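Local coordinates for protein succinate dehydrogenase subunit A (PDB 6LUM) that probably oxidises succinate to fumarate as the FAD-carrying flavoprotein subunit of a mycobacterial succinate dehydrogenase complex, at residues Gly207-Thr212 against Glu516-Thr521; Gln477-Ile482 against Val520-Ala525. All coordinates share one frame; numbering follows the deposited sequence.

Contact 1: residues Gly207-Thr212 against Glu516-Thr521; sequences GRMYKT and ELAEVT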
ATOM      1  N   GLY D 207     -15.533  35.822 -26.369  1.00 11.27           N
ATOM      2  CA  GLY D 207     -15.221  37.217 -26.570  1.00 11.27           C
ATOM      3  C   GLY D 207     -14.455  37.437 -27.846  1.00 11.27           C
ATOM      4  O   GLY D 207     -13.994  38.545 -28.118  1.00 11.27           O
ATOM      5  N   ARG D 208     -14.314  36.382 -28.639  1.00  9.35           N
ATOM      6  CA  ARG D 208     -13.500  36.406 -29.840  1.00  9.35           C
ATOM      7  C   ARG D 208     -14.279  36.807 -31.073  1.00  9.35           C
ATOM      8  O   ARG D 208     -13.808  36.577 -32.186  1.00  9.35           O
ATOM      9  CB  ARG D 208     -12.849  35.050 -30.061  1.00  9.35           C
ATOM     10  CG  ARG D 208     -11.520  34.922 -29.397  1.00  9.35           C
ATOM     11  CD  ARG D 208     -10.500  35.767 -30.100  1.00  9.35           C
ATOM     12  NE  ARG D 208      -9.391  36.115 -29.228  1.00  9.35           N
ATOM     13  CZ  ARG D 208      -8.425  36.954 -29.565  1.00  9.35           C
ATOM     14  NH1 ARG D 208      -7.450  37.222 -28.713  1.00  9.35           N
ATOM     15  NH2 ARG D 208      -8.439  37.524 -30.755  1.00  9.35           N
ATOM     16  N   MET D 209     -15.461  37.379 -30.912  1.00 11.53           N
ATOM     17  CA  MET D 209     -16.137  38.036 -32.014  1.00 11.53           C
ATOM     18  C   MET D 209     -15.852  39.520 -32.038  1.00 11.53           C
ATOM     19  O   MET D 209     -16.553  40.266 -32.721  1.00 11.53           O
ATOM     20  CB  MET D 209     -17.635  37.791 -31.936  1.00 11.53           C
ATOM     21  CG  MET D 209     -18.223  38.100 -30.600  1.00 11.53           C
ATOM     22  SD  MET D 209     -19.934  37.599 -30.528  1.00 11.53           S
ATOM     23  CE  MET D 209     -20.311  37.989 -28.837  1.00 11.53           C
ATOM     24  N   TYR D 210     -14.847  39.958 -31.296  1.00 14.78           N
ATOM     25  CA  TYR D 210     -14.413  41.339 -31.248  1.00 14.78           C
ATOM     26  C   TYR D 210     -12.947  41.391 -31.623  1.00 14.78           C
ATOM     27  O   TYR D 210     -12.160  40.551 -31.185  1.00 14.78           O
ATOM     28  CB  TYR D 210     -14.612  41.924 -29.862  1.00 14.78           C
ATOM     29  CG  TYR D 210     -16.039  42.240 -29.537  1.00 14.78           C
ATOM     30  CD1 TYR D 210     -16.645  43.355 -30.054  1.00 14.78           C
ATOM     31  CD2 TYR D 210     -16.776  41.426 -28.714  1.00 14.78           C
ATOM     32  CE1 TYR D 210     -17.927  43.645 -29.767  1.00 14.78           C
ATOM     33  CE2 TYR D 210     -18.067  41.709 -28.431  1.00 14.78           C
ATOM     34  CZ  TYR D 210     -18.637  42.822 -28.958  1.00 14.78           C
ATOM     35  OH  TYR D 210     -19.935  43.129 -28.677  1.00 14.78           O
ATOM     36  N   LYS D 211     -12.576  42.370 -32.443  1.00 18.95           N
ATOM     37  CA  LYS D 211     -11.187  42.471 -32.862  1.00 18.95           C
ATOM     38  C   LYS D 211     -10.282  42.695 -31.668  1.00 18.95           C
ATOM     39  O   LYS D 211      -9.327  41.945 -31.447  1.00 18.95           O
ATOM     40  CB  LYS D 211     -11.020  43.599 -33.871  1.00 18.95           C
ATOM     41  CG  LYS D 211      -9.719  43.530 -34.633  1.00 18.95           C
ATOM     42  CD  LYS D 211      -9.625  44.643 -35.641  1.00 18.95           C
ATOM     43  CE  LYS D 211     -10.080  45.946 -35.028  1.00 18.95           C
ATOM     44  NZ  LYS D 211     -10.221  47.016 -36.044  1.00 18.95           N
ATOM     45  N   THR D 212     -10.577  43.717 -30.876  1.00 17.27           N
ATOM     46  CA  THR D 212      -9.798  44.043 -29.691  1.00 17.27           C
ATOM     47  C   THR D 212     -10.466  43.387 -28.493  1.00 17.27           C
ATOM     48  O   THR D 212     -11.498  43.858 -28.014  1.00 17.27           O
ATOM     49  CB  THR D 212      -9.715  45.553 -29.516  1.00 17.27           C
ATOM     50  OG1 THR D 212      -9.280  46.144 -30.743  1.00 17.27           O
ATOM     51  CG2 THR D 212      -8.707  45.896 -28.452  1.00 17.27           C
ATOM     52  N   GLU D 516     -23.084  32.779 -35.281  1.00 20.22           N
ATOM     53  CA  GLU D 516     -24.354  32.659 -34.559  1.00 20.22           C
ATOM     54  C   GLU D 516     -24.404  33.583 -33.351  1.00 20.22           C
ATOM     55  O   GLU D 516     -25.371  34.338 -33.167  1.00 20.22           O
ATOM     56  CB  GLU D 516     -24.592  31.228 -34.107  1.00 20.22           C
ATOM     57  CG  GLU D 516     -24.961  30.288 -35.197  1.00 20.22           C
ATOM     58  CD  GLU D 516     -25.328  28.939 -34.651  1.00 20.22           C
ATOM     59  OE1 GLU D 516     -25.184  28.749 -33.426  1.00 20.22           O
ATOM     60  OE2 GLU D 516     -25.759  28.074 -35.439  1.00 20.22           O
ATOM     61  N   LEU D 517     -23.379  33.520 -32.505  1.00 15.12           N
ATOM     62  CA  LEU D 517     -23.377  34.330 -31.295  1.00 15.12           C
ATOM     63  C   LEU D 517     -23.336  35.813 -31.612  1.00 15.12           C
ATOM     64  O   LEU D 517     -23.925  36.618 -30.884  1.00 15.12           O
ATOM     65  CB  LEU D 517     -22.202  33.944 -30.411  1.00 15.12           C
ATOM     66  CG  LEU D 517     -22.212  32.479 -30.009  1.00 15.12           C
ATOM     67  CD1 LEU D 517     -21.054  32.178 -29.104  1.00 15.12           C
ATOM     68  CD2 LEU D 517     -23.514  32.152 -29.335  1.00 15.12           C
ATOM     69  N   ALA D 518     -22.663  36.200 -32.691  1.00 14.49           N
ATOM     70  CA  ALA D 518     -22.660  37.602 -33.067  1.00 14.49           C
ATOM     71  C   ALA D 518     -24.061  38.080 -33.400  1.00 14.49           C
ATOM     72  O   ALA D 518     -24.471  39.168 -32.976  1.00 14.49           O
ATOM     73  CB  ALA D 518     -21.723  37.817 -34.244  1.00 14.49           C
ATOM     74  N   GLU D 519     -24.821  37.286 -34.152  1.00 20.99           N
ATOM     75  CA  GLU D 519     -26.172  37.738 -34.474  1.00 20.99           C
ATOM     76  C   GLU D 519     -27.056  37.778 -33.238  1.00 20.99           C
ATOM     77  O   GLU D 519     -27.892  38.677 -33.106  1.00 20.99           O
ATOM     78  CB  GLU D 519     -26.809  36.864 -35.541  1.00 20.99           C
ATOM     79  CG  GLU D 519     -27.858  37.616 -36.329  1.00 20.99           C
ATOM     80  CD  GLU D 519     -28.712  36.715 -37.196  1.00 20.99           C
ATOM     81  OE1 GLU D 519     -29.935  36.955 -37.281  1.00 20.99           O
ATOM     82  OE2 GLU D 519     -28.165  35.769 -37.795  1.00 20.99           O
ATOM     83  N   VAL D 520     -26.895  36.816 -32.326  1.00 16.42           N
ATOM     84  CA  VAL D 520     -27.663  36.851 -31.077  1.00 16.42           C
ATOM     85  C   VAL D 520     -27.389  38.139 -30.319  1.00 16.42           C
ATOM     86  O   VAL D 520     -28.314  38.825 -29.863  1.00 16.42           O
ATOM     87  CB  VAL D 520     -27.339  35.633 -30.203  1.00 16.42           C
ATOM     88  CG1 VAL D 520     -28.128  35.695 -28.939  1.00 16.42           C
ATOM     89  CG2 VAL D 520     -27.646  34.390 -30.936  1.00 16.42           C
ATOM     90  N   THR D 521     -26.110  38.477 -30.156  1.00 15.93           N
ATOM     91  CA  THR D 521     -25.744  39.695 -29.446  1.00 15.93           C
ATOM     92  C   THR D 521     -26.348  40.918 -30.109  1.00 15.93           C
ATOM     93  O   THR D 521     -26.891  41.797 -29.434  1.00 15.93           O
ATOM     94  CB  THR D 521     -24.229  39.828 -29.379  1.00 15.93           C
ATOM     95  OG1 THR D 521     -23.693  38.770 -28.585  1.00 15.93           O
ATOM     96  CG2 THR D 521     -23.850  41.143 -28.765  1.00 15.93           C
TER

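Contact 2: residues Gln477-Ile482 against Val520-Ala525; sequences QALTDI and VTVVGA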
ATOM      1  N   GLN D 477     -26.497  48.290 -39.306  1.00 35.64           N
ATOM      2  CA  GLN D 477     -25.354  48.059 -40.179  1.00 35.64           C
ATOM      3  C   GLN D 477     -24.666  46.746 -39.841  1.00 35.64           C
ATOM      4  O   GLN D 477     -24.327  45.960 -40.732  1.00 35.64           O
ATOM      5  CB  GLN D 477     -24.373  49.221 -40.066  1.00 35.64           C
ATOM      6  CG  GLN D 477     -23.126  49.053 -40.895  1.00 35.64           C
ATOM      7  CD  GLN D 477     -23.387  49.259 -42.364  1.00 35.64           C
ATOM      8  OE1 GLN D 477     -24.405  49.826 -42.750  1.00 35.64           O
ATOM      9  NE2 GLN D 477     -22.466  48.800 -43.196  1.00 35.64           N
ATOM     10  N   ALA D 478     -24.453  46.490 -38.551  1.00 28.78           N
ATOM     11  CA  ALA D 478     -23.824  45.239 -38.153  1.00 28.78           C
ATOM     12  C   ALA D 478     -24.698  44.042 -38.488  1.00 28.78           C
ATOM     13  O   ALA D 478     -24.177  42.971 -38.804  1.00 28.78           O
ATOM     14  CB  ALA D 478     -23.494  45.261 -36.666  1.00 28.78           C
ATOM     15  N   LEU D 479     -26.020  44.196 -38.440  1.00 28.78           N
ATOM     16  CA  LEU D 479     -26.895  43.093 -38.835  1.00 28.78           C
ATOM     17  C   LEU D 479     -26.738  42.762 -40.312  1.00 28.78           C
ATOM     18  O   LEU D 479     -26.642  41.587 -40.690  1.00 28.78           O
ATOM     19  CB  LEU D 479     -28.348  43.422 -38.522  1.00 28.78           C
ATOM     20  CG  LEU D 479     -28.903  42.746 -37.278  1.00 28.78           C
ATOM     21  CD1 LEU D 479     -30.356  43.112 -37.101  1.00 28.78           C
ATOM     22  CD2 LEU D 479     -28.732  41.251 -37.385  1.00 28.78           C
ATOM     23  N   THR D 480     -26.730  43.784 -41.171  1.00 30.47           N
ATOM     24  CA  THR D 480     -26.526  43.515 -42.593  1.00 30.47           C
ATOM     25  C   THR D 480     -25.155  42.899 -42.841  1.00 30.47           C
ATOM     26  O   THR D 480     -25.016  41.978 -43.656  1.00 30.47           O
ATOM     27  CB  THR D 480     -26.684  44.784 -43.421  1.00 30.47           C
ATOM     28  OG1 THR D 480     -25.513  45.591 -43.276  1.00 30.47           O
ATOM     29  CG2 THR D 480     -27.898  45.565 -42.975  1.00 30.47           C
ATOM     30  N   ASP D 481     -24.131  43.393 -42.142  1.00 29.33           N
ATOM     31  CA  ASP D 481     -22.796  42.822 -42.284  1.00 29.33           C
ATOM     32  C   ASP D 481     -22.786  41.348 -41.913  1.00 29.33           C
ATOM     33  O   ASP D 481     -22.205  40.522 -42.624  1.00 29.33           O
ATOM     34  CB  ASP D 481     -21.799  43.589 -41.421  1.00 29.33           C
ATOM     35  CG  ASP D 481     -21.468  44.950 -41.983  1.00 29.33           C
ATOM     36  OD1 ASP D 481     -22.112  45.357 -42.971  1.00 29.33           O
ATOM     37  OD2 ASP D 481     -20.564  45.615 -41.436  1.00 29.33           O
ATOM     38  N   ILE D 482     -23.421  40.997 -40.797  1.00 24.21           N
ATOM     39  CA  ILE D 482     -23.397  39.611 -40.349  1.00 24.21           C
ATOM     40  C   ILE D 482     -24.198  38.726 -41.283  1.00 24.21           C
ATOM     41  O   ILE D 482     -23.841  37.568 -41.499  1.00 24.21           O
ATOM     42  CB  ILE D 482     -23.898  39.511 -38.903  1.00 24.21           C
ATOM     43  CG1 ILE D 482     -22.904  40.178 -37.969  1.00 24.21           C
ATOM     44  CG2 ILE D 482     -24.044  38.082 -38.489  1.00 24.21           C
ATOM     45  CD1 ILE D 482     -23.274  40.057 -36.547  1.00 24.21           C
ATOM     46  N   VAL D 520     -26.895  36.816 -32.326  1.00 16.42           N
ATOM     47  CA  VAL D 520     -27.663  36.851 -31.077  1.00 16.42           C
ATOM     48  C   VAL D 520     -27.389  38.139 -30.319  1.00 16.42           C
ATOM     49  O   VAL D 520     -28.314  38.825 -29.863  1.00 16.42           O
ATOM     50  CB  VAL D 520     -27.339  35.633 -30.203  1.00 16.42           C
ATOM     51  CG1 VAL D 520     -28.128  35.695 -28.939  1.00 16.42           C
ATOM     52  CG2 VAL D 520     -27.646  34.390 -30.936  1.00 16.42           C
ATOM     53  N   THR D 521     -26.110  38.477 -30.156  1.00 15.93           N
ATOM     54  CA  THR D 521     -25.744  39.695 -29.446  1.00 15.93           C
ATOM     55  C   THR D 521     -26.348  40.918 -30.109  1.00 15.93           C
ATOM     56  O   THR D 521     -26.891  41.797 -29.434  1.00 15.93           O
ATOM     57  CB  THR D 521     -24.229  39.828 -29.379  1.00 15.93           C
ATOM     58  OG1 THR D 521     -23.693  38.770 -28.585  1.00 15.93           O
ATOM     59  CG2 THR D 521     -23.850  41.143 -28.765  1.00 15.93           C
ATOM     60  N   VAL D 522     -26.275  40.993 -31.436  1.00 18.01           N
ATOM     61  CA  VAL D 522     -26.734  42.204 -32.108  1.00 18.01           C
ATOM     62  C   VAL D 522     -28.246  42.349 -32.005  1.00 18.01           C
ATOM     63  O   VAL D 522     -28.752  43.451 -31.781  1.00 18.01           O
ATOM     64  CB  VAL D 522     -26.260  42.224 -33.567  1.00 18.01           C
ATOM     65  CG1 VAL D 522     -26.917  43.357 -34.299  1.00 18.01           C
ATOM     66  CG2 VAL D 522     -24.765  42.378 -33.619  1.00 18.01           C
ATOM     67  N   VAL D 523     -29.001  41.254 -32.148  1.00 21.46           N
ATOM     68  CA  VAL D 523     -30.458  41.390 -32.068  1.00 21.46           C
ATOM     69  C   VAL D 523     -30.896  41.697 -30.640  1.00 21.46           C
ATOM     70  O   VAL D 523     -31.824  42.483 -30.423  1.00 21.46           O
ATOM     71  CB  VAL D 523     -31.175  40.147 -32.622  1.00 21.46           C
ATOM     72  CG1 VAL D 523     -30.994  40.060 -34.108  1.00 21.46           C
ATOM     73  CG2 VAL D 523     -30.699  38.900 -31.949  1.00 21.46           C
ATOM     74  N   GLY D 524     -30.229  41.114 -29.643  1.00 20.90           N
ATOM     75  CA  GLY D 524     -30.543  41.481 -28.273  1.00 20.90           C
ATOM     76  C   GLY D 524     -30.267  42.946 -27.988  1.00 20.90           C
ATOM     77  O   GLY D 524     -31.105  43.653 -27.415  1.00 20.90           O
ATOM     78  N   ALA D 525     -29.086  43.426 -28.385  1.00 24.11           N
ATOM     79  CA  ALA D 525     -28.723  44.815 -28.145  1.00 24.11           C
ATOM     80  C   ALA D 525     -29.568  45.784 -28.947  1.00 24.11           C
ATOM     81  O   ALA D 525     -29.694  46.944 -28.554  1.00 24.11           O
ATOM     82  CB  ALA D 525     -27.252  45.038 -28.470  1.00 24.11           C
TER

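Contact 1: residues Gly207-Thr212 against Glu516-Thr521
Met209 reaches out of the loop between strand 198-201 and helix 223-229 and lays its thioether against one flank of helix 503-527. With CG in the cramped rotamer between backbone N and carbonyl carbon (chi1 51°) and the rest of the chain stretched out, the sulfur is carried straight to the helix. There SD rests on the backbone of Ala518, 3.7 Å from Ala518 CA, and lies 4.1 Å from the Ala518 CB methyl. The same sulfur sits beside the start of the Leu517 side chain, with Met209 SD 4.3 Å from Leu517 CB. The terminal methyl goes one turn further up the helix: Met209 CE stands 3.5 Å from Thr521 OG1, the two side chains meeting at a slant. Tyr210 plays a smaller part, its OH about 4.4 Å from Thr521 CG2; that hydroxyl is hydrogen-bonded to the carbonyl oxygen of Ala466, and its ring makes edge-to-face contacts with His240 and Phe242.

Thr521 OG1 turns back along its own helix to donate to Leu517 O over 3.2 Å, tilted 32° from the carbonyl plane. The amide of Thr521 reaches this oxygen from the opposite face, so one buried carbonyl holds two donors. His240 on strand 240-243 touches both Met209 and Thr521. The threonine oxygen has its main bond to Leu517 O and a weak one to Met237 O, so Met209 CE meets it as a van der Waals neighbour. The contact is held mainly by dispersion, chiefly through the Met209 thioether, with a minor touch from Tyr210.

Contact 2: residues Gln477-Ile482 against Val520-Ala525
Leu479 and Val522 meet at the centre of the apolar contact between helix 472-488 and helix 503-527, Leu479 CG being 3.6 Å from Val522 CG1. Their side chains run past each other in opposite directions; the leucine's branch carbon CG is nearest, and its CD2 methyl also lies against Val522 CG1. Val522 divides its two methyls between neighbours. CG1, anti to the backbone N (chi1 171°), takes the leucine; CG2 faces Ile482, whose CD1 comes tip to tip with it, Val522 CG2 to Ile482 CD1 being 4.0 Å. Ala478 adds a looser touch to the same methyl, Ala478 CB to Val522 CG2 4.4 Å. Leu479 also crosses Val523 at about a right angle, with Leu479 CD2 4.2 Å from Val523 CG1.

The two segments share no hydrogen bond; their polar groups are engaged elsewhere. Gln477 O receives the usual amide of Asp481 and also the hydroxyl of Thr480, whose OG1 donates to Gln477 O over 2.8 Å. Asp481 OD2 is hydrogen-bonded to Ser461 OG on helix 451-465.

Helix 451-465 packs beside both segments: its Met462 touches Val522, and its Asn465 touches Ala478. The two segment axes approach to 10.0 Å and run nearly antiparallel, 155° between their N-to-C directions. Ala478, Leu479 and Ile482 pack round Val522, with Val523 beside Leu479, as the apolar interface of a nearly antiparallel helix pair, part of the helical C-terminal region of the fumarate reductase/succinate dehydrogenase flavoprotein family.

Helix 503-527 is common to both contacts, which share Val520 and Thr521 and have centres about 9 Å apart. Contact 1 uses one flank of this helix to join the loop of the FAD-binding region, and contact 2 uses another to join helix 472-488, so two different faces of the helix are used. The two meet directly where Ala518 CB packs 3.6 Å from Ile482 CD1 and where Glu519 CG lies 3.9 Å from Leu479 CD2. Contact 1 is the deeper, its centre about 12 Å from the chain centre against about 19 Å, and its Leu517 side chain is about 10 Å from the bound FAD, nearby without touching the cofactor.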